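Local coordinates for protein phosphodiesterase (Pseudomonas aeruginosa, PDB 4G75) that binds magnesium and, as a colicin M-like bacteriocin, probably kills susceptible bacteria by hydrolysing the lipid-linked precursor of peptidoglycan, at residues K42-R45 with D46-Y49; R263-G266 with Q267-D271. One frame throughout, in Å; residues are numbered along the deposited sequence. Where two conformers were deposited one is given.

Contact 1. Residues K42-R45 with D46-Y49. With EDO (1,2-ethanediol), chain I.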
loop_
_atom_site.group_PDB
_atom_site.type_symbol
_atom_site.label_atom_id
_atom_site.label_comp_id
_atom_site.label_asym_id
_atom_site.label_seq_id
_atom_site.Cartn_x
_atom_site.Cartn_y
_atom_site.Cartn_z
ATOM N N LYS A 42 -13.519 4.088 -15.704
ATOM C CA LYS A 42 -12.384 4.502 -14.870
ATOM C C LYS A 42 -12.766 5.578 -13.854
ATOM O O LYS A 42 -12.191 5.653 -12.759
ATOM C CB LYS A 42 -11.217 4.981 -15.746
ATOM C CG LYS A 42 -10.688 3.911 -16.695
ATOM C CD LYS A 42 -9.474 4.391 -17.497
ATOM C CE LYS A 42 -9.170 3.427 -18.663
ATOM N NZ LYS A 42 -8.807 2.049 -18.171
ATOM N N GLY A 43 -13.747 6.405 -14.210
ATOM C CA GLY A 43 -14.150 7.509 -13.354
ATOM C C GLY A 43 -14.623 7.080 -11.976
ATOM O O GLY A 43 -14.105 7.553 -10.960
ATOM N N GLN A 44 -15.602 6.180 -11.921
ATOM C CA GLN A 44 -16.127 5.760 -10.627
ATOM C C GLN A 44 -15.112 4.934 -9.835
ATOM O O GLN A 44 -15.053 5.027 -8.606
ATOM C CB GLN A 44 -17.448 5.003 -10.768
ATOM C CG GLN A 44 -18.212 4.912 -9.454
ATOM C CD GLN A 44 -18.471 6.283 -8.834
ATOM O OE1 GLN A 44 -18.574 7.291 -9.539
ATOM N NE2 GLN A 44 -18.588 6.321 -7.513
ATOM N N ARG A 45 -14.309 4.130 -10.526
ATOM C CA ARG A 45 -13.267 3.400 -9.821
ATOM C C ARG A 45 -12.262 4.377 -9.220
ATOM O O ARG A 45 -11.847 4.222 -8.077
ATOM C CB ARG A 45 -12.576 2.377 -10.726
ATOM C CG ARG A 45 -13.496 1.263 -11.235
ATOM C CD ARG A 45 -12.684 0.037 -11.681
ATOM N NE ARG A 45 -11.723 0.383 -12.721
ATOM C CZ ARG A 45 -12.016 0.447 -14.018
ATOM N NH1 ARG A 45 -13.246 0.175 -14.436
ATOM N NH2 ARG A 45 -11.083 0.787 -14.895
ATOM N N ASP A 46 -11.878 5.393 -9.986
ATOM C CA ASP A 46 -10.925 6.383 -9.490
ATOM C C ASP A 46 -11.455 7.114 -8.260
ATOM O O ASP A 46 -10.696 7.437 -7.343
ATOM C CB ASP A 46 -10.582 7.401 -10.584
ATOM C CG ASP A 46 -9.689 6.824 -11.659
ATOM O OD1 ASP A 46 -9.146 5.710 -11.466
ATOM O OD2 ASP A 46 -9.521 7.499 -12.698
ATOM N N VAL A 47 -12.756 7.388 -8.249
ATOM C CA VAL A 47 -13.378 8.034 -7.098
ATOM C C VAL A 47 -13.139 7.195 -5.847
ATOM O O VAL A 47 -12.835 7.722 -4.774
ATOM C CB VAL A 47 -14.891 8.248 -7.320
ATOM C CG1 VAL A 47 -15.592 8.566 -5.992
ATOM C CG2 VAL A 47 -15.120 9.372 -8.327
ATOM N N ALA A 48 -13.286 5.886 -5.987
ATOM C CA ALA A 48 -13.019 4.984 -4.879
ATOM C C ALA A 48 -11.538 4.993 -4.527
ATOM O O ALA A 48 -11.180 5.119 -3.361
ATOM C CB ALA A 48 -13.487 3.567 -5.213
ATOM N N TYR A 49 -10.681 4.888 -5.540
ATOM C CA TYR A 49 -9.239 4.784 -5.305
ATOM C C TYR A 49 -8.664 5.976 -4.533
ATOM O O TYR A 49 -7.812 5.796 -3.642
ATOM C CB TYR A 49 -8.465 4.583 -6.617
ATOM C CG TYR A 49 -8.678 3.245 -7.305
ATOM C CD1 TYR A 49 -8.616 2.054 -6.593
ATOM C CD2 TYR A 49 -8.902 3.178 -8.680
ATOM C CE1 TYR A 49 -8.786 0.839 -7.212
ATOM C CE2 TYR A 49 -9.078 1.961 -9.321
ATOM C CZ TYR A 49 -9.018 0.794 -8.583
ATOM O OH TYR A 49 -9.194 -0.420 -9.196
HETATM C C1 EDO I . -19.877 11.353 -9.538
HETATM O O1 EDO I . -19.392 12.148 -10.629
HETATM C C2 EDO I . -18.736 10.492 -9.008
HETATM O O2 EDO I . -19.206 9.603 -7.988
#

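Contact 2. Residues R263-G266 with Q267-D271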
loop_
_atom_site.group_PDB
_atom_site.type_symbol
_atom_site.label_atom_id
_atom_site.label_comp_id
_atom_site.label_asym_id
_atom_site.label_seq_id
_atom_site.Cartn_x
_atom_site.Cartn_y
_atom_site.Cartn_z
ATOM N N ARG A 263 -6.253 -16.504 -4.406
ATOM C CA ARG A 263 -6.133 -17.910 -4.780
ATOM C C ARG A 263 -6.309 -18.137 -6.278
ATOM O O ARG A 263 -5.914 -19.175 -6.802
ATOM C CB ARG A 263 -7.135 -18.755 -3.992
ATOM C CG ARG A 263 -6.743 -18.937 -2.544
ATOM C CD ARG A 263 -7.912 -19.355 -1.669
ATOM N NE ARG A 263 -7.505 -19.435 -0.267
ATOM C CZ ARG A 263 -8.338 -19.665 0.741
ATOM N NH1 ARG A 263 -9.630 -19.845 0.503
ATOM N NH2 ARG A 263 -7.878 -19.717 1.984
ATOM N N GLU A 264 -6.886 -17.163 -6.971
ATOM C CA GLU A 264 -7.204 -17.333 -8.382
ATOM C C GLU A 264 -6.354 -16.475 -9.310
ATOM O O GLU A 264 -6.187 -16.798 -10.479
ATOM C CB GLU A 264 -8.673 -17.003 -8.631
ATOM C CG GLU A 264 -9.645 -17.790 -7.785
ATOM C CD GLU A 264 -11.082 -17.491 -8.148
ATOM O OE1 GLU A 264 -11.306 -16.621 -9.019
ATOM O OE2 GLU A 264 -11.986 -18.130 -7.567
ATOM N N VAL A 265 -5.828 -15.372 -8.796
ATOM C CA VAL A 265 -5.216 -14.372 -9.665
ATOM C C VAL A 265 -4.024 -14.903 -10.471
ATOM O O VAL A 265 -3.776 -14.459 -11.596
ATOM C CB VAL A 265 -4.836 -13.101 -8.870
ATOM C CG1 VAL A 265 -3.598 -13.353 -8.019
ATOM C CG2 VAL A 265 -4.638 -11.923 -9.812
ATOM N N GLY A 266 -3.299 -15.861 -9.903
ATOM C CA GLY A 266 -2.148 -16.441 -10.572
ATOM C C GLY A 266 -2.491 -17.247 -11.815
ATOM O O GLY A 266 -1.624 -17.523 -12.643
ATOM N N GLN A 267 -3.757 -17.630 -11.950
ATOM C CA GLN A 267 -4.212 -18.321 -13.149
ATOM C C GLN A 267 -4.030 -17.424 -14.363
ATOM O O GLN A 267 -3.743 -17.898 -15.461
ATOM C CB GLN A 267 -5.699 -18.666 -13.044
ATOM C CG GLN A 267 -6.145 -19.223 -11.712
ATOM C CD GLN A 267 -6.282 -20.720 -11.729
ATOM O OE1 GLN A 267 -5.298 -21.448 -11.614
ATOM N NE2 GLN A 267 -7.514 -21.194 -11.869
ATOM N N LYS A 268 -4.199 -16.122 -14.148
ATOM C CA LYS A 268 -4.222 -15.163 -15.244
ATOM C C LYS A 268 -2.999 -14.258 -15.257
ATOM O O LYS A 268 -2.532 -13.848 -16.319
ATOM C CB LYS A 268 -5.512 -14.345 -15.198
ATOM C CG LYS A 268 -6.760 -15.216 -15.245
ATOM C CD LYS A 268 -7.997 -14.423 -15.610
ATOM C CE LYS A 268 -9.109 -15.340 -16.112
ATOM N NZ LYS A 268 -8.744 -16.034 -17.385
ATOM N N PHE A 269 -2.482 -13.952 -14.073
ATOM C CA PHE A 269 -1.251 -13.194 -13.954
ATOM C C PHE A 269 -0.158 -14.196 -13.618
ATOM O O PHE A 269 0.184 -14.399 -12.459
ATOM C CB PHE A 269 -1.385 -12.123 -12.867
ATOM C CG PHE A 269 -2.163 -10.910 -13.306
ATOM C CD1 PHE A 269 -1.506 -9.761 -13.717
ATOM C CD2 PHE A 269 -3.550 -10.923 -13.310
ATOM C CE1 PHE A 269 -2.221 -8.639 -14.124
ATOM C CE2 PHE A 269 -4.272 -9.807 -13.722
ATOM C CZ PHE A 269 -3.606 -8.663 -14.120
ATOM N N LYS A 270 0.363 -14.842 -14.659
ATOM C CA LYS A 270 1.219 -16.010 -14.499
ATOM C C LYS A 270 2.579 -15.712 -13.874
ATOM O O LYS A 270 3.304 -16.630 -13.497
ATOM C CB LYS A 270 1.391 -16.716 -15.845
ATOM C CG LYS A 270 0.083 -17.224 -16.436
ATOM C CD LYS A 270 0.340 -18.188 -17.584
ATOM C CE LYS A 270 -0.933 -18.898 -18.016
ATOM N NZ LYS A 270 -0.679 -19.820 -19.163
ATOM N N ASP A 271 2.926 -14.435 -13.761
ATOM C CA ASP A 271 4.196 -14.059 -13.141
ATOM C C ASP A 271 4.064 -13.696 -11.666
ATOM O O ASP A 271 5.043 -13.307 -11.039
ATOM C CB ASP A 271 4.836 -12.899 -13.906
ATOM C CG ASP A 271 5.140 -13.255 -15.345
ATOM O OD1 ASP A 271 5.730 -14.331 -15.576
ATOM O OD2 ASP A 271 4.790 -12.458 -16.238
HETATM O O HOH W 1 -3.843 -19.609 -9.178
#

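Contact 1. Residues K42-R45 with D46-Y49
R45 and Y49, one helical turn apart, pack side by side on the buried flank of this helix. The ring atom CE2 of Y49 lies 3.8 Å from CB of R45, while the hydroxyl OH sits at the edge of the R45 guanidinium, near its plane. One acceptor draws the two polar ends together: D88 of helix 81-102 forms a salt bridge with R45 NE and a hydrogen bond with Y49 OH. A bend at chi3 (-58°) carries the guanidinium of R45 back along its own helix, so that CA of K42 rests on one of its faces, 3.9 Å above the plane and toward the rim. NH2 of R45 and NZ of K42 both reach E84, and NH1 bonds to S41, leaving a buried cationic group gripped at all three nitrogens. D46 shares this crowded flank; its OD1 lies in the plane of the Y49 ring, at the edge. The opposite character appears round Q44, which is exposed. Its chain, folded at chi2 (56°), turns the amide obliquely across V47, with NE2 4.0 Å from CG1. Here a 1,2-ethanediol, probably from the crystallisation liquor and also bonded to Q14, is a neighbour: its O2 donates to OE1 of Q44 at 2.9 Å, and NE2 returns only a weak bond. The backbone bonds are all i to i+4 but uneven in length. D46 N bonds to K42 O at 2.8 Å and Y49 N to R45 O at 2.9 Å, whereas A48 N reaches Q44 O at a longer 3.3 Å. Such bonding is typical of a regular alpha-helix packed among other helices, its basic side chains buried and paired with acids of helix 81-102; here the last two turns of helix 34-49.

Contact 2. Residues R263-G266 with Q267-D271
An alpha-turn closed by F269 on V265 carries the chain out of the end region of helix 255-264 into the loop leading to strand 275-278. F269 N meets V265 O at 2.8 Å, nearly straight, with an N-H...O angle of 169°, and lies almost along the C=O axis. The same oxygen takes a second donor, K268 N at 3.1 Å, but from above the carbonyl plane, so the one carbonyl holds two successive amides in different ways. The side chains follow the backbone: CG2 of V265, trans to its own amide nitrogen, touches CD2 of the F269 ring at 3.8 Å in an oblique approach, and V265 O lies at the ring edge, in plane. V265 to Q267 keep helical dihedrals, K268 drifts from them, and F269 (psi 83°) breaks the run and changes the direction of the chain. In this turn of the colicin M-family region V265 and F269 are both buried; L152 of helix 143-153 touches both residues, and I86 and I89 of helix 81-102 lie against the F269 ring. On the outer side Q267 N bonds to E264 O, although the position of that oxygen is less certain. A water donates to R263 O at 3.2 Å and, weakly, to Q267 OE1. The carboxylate of E264 points elsewhere, accepting hydrogen bonds from W68 and W62 and pairing with R260.

How the contacts relate
Contacts 1 and 2 illustrate how distant parts of a chain can be tied to one helical core without meeting. Their centres are 24 Å apart and their nearest atoms about 11 Å, yet both lean on the same two helices. Helix 55-65 offers P57, L58 and L61 to residues 42-49, and W62 and W65 to residues 263-271. Helix 81-102 meets the first with the acids E84 and D88 together with W87 and L92, and the second with the apolar I86 and I89. Contact 1 thus engages it through salt bridges as well as side-chain packing, contact 2 through the F269 ring. Both lie away from the magnesium site of V211, E213 and D241.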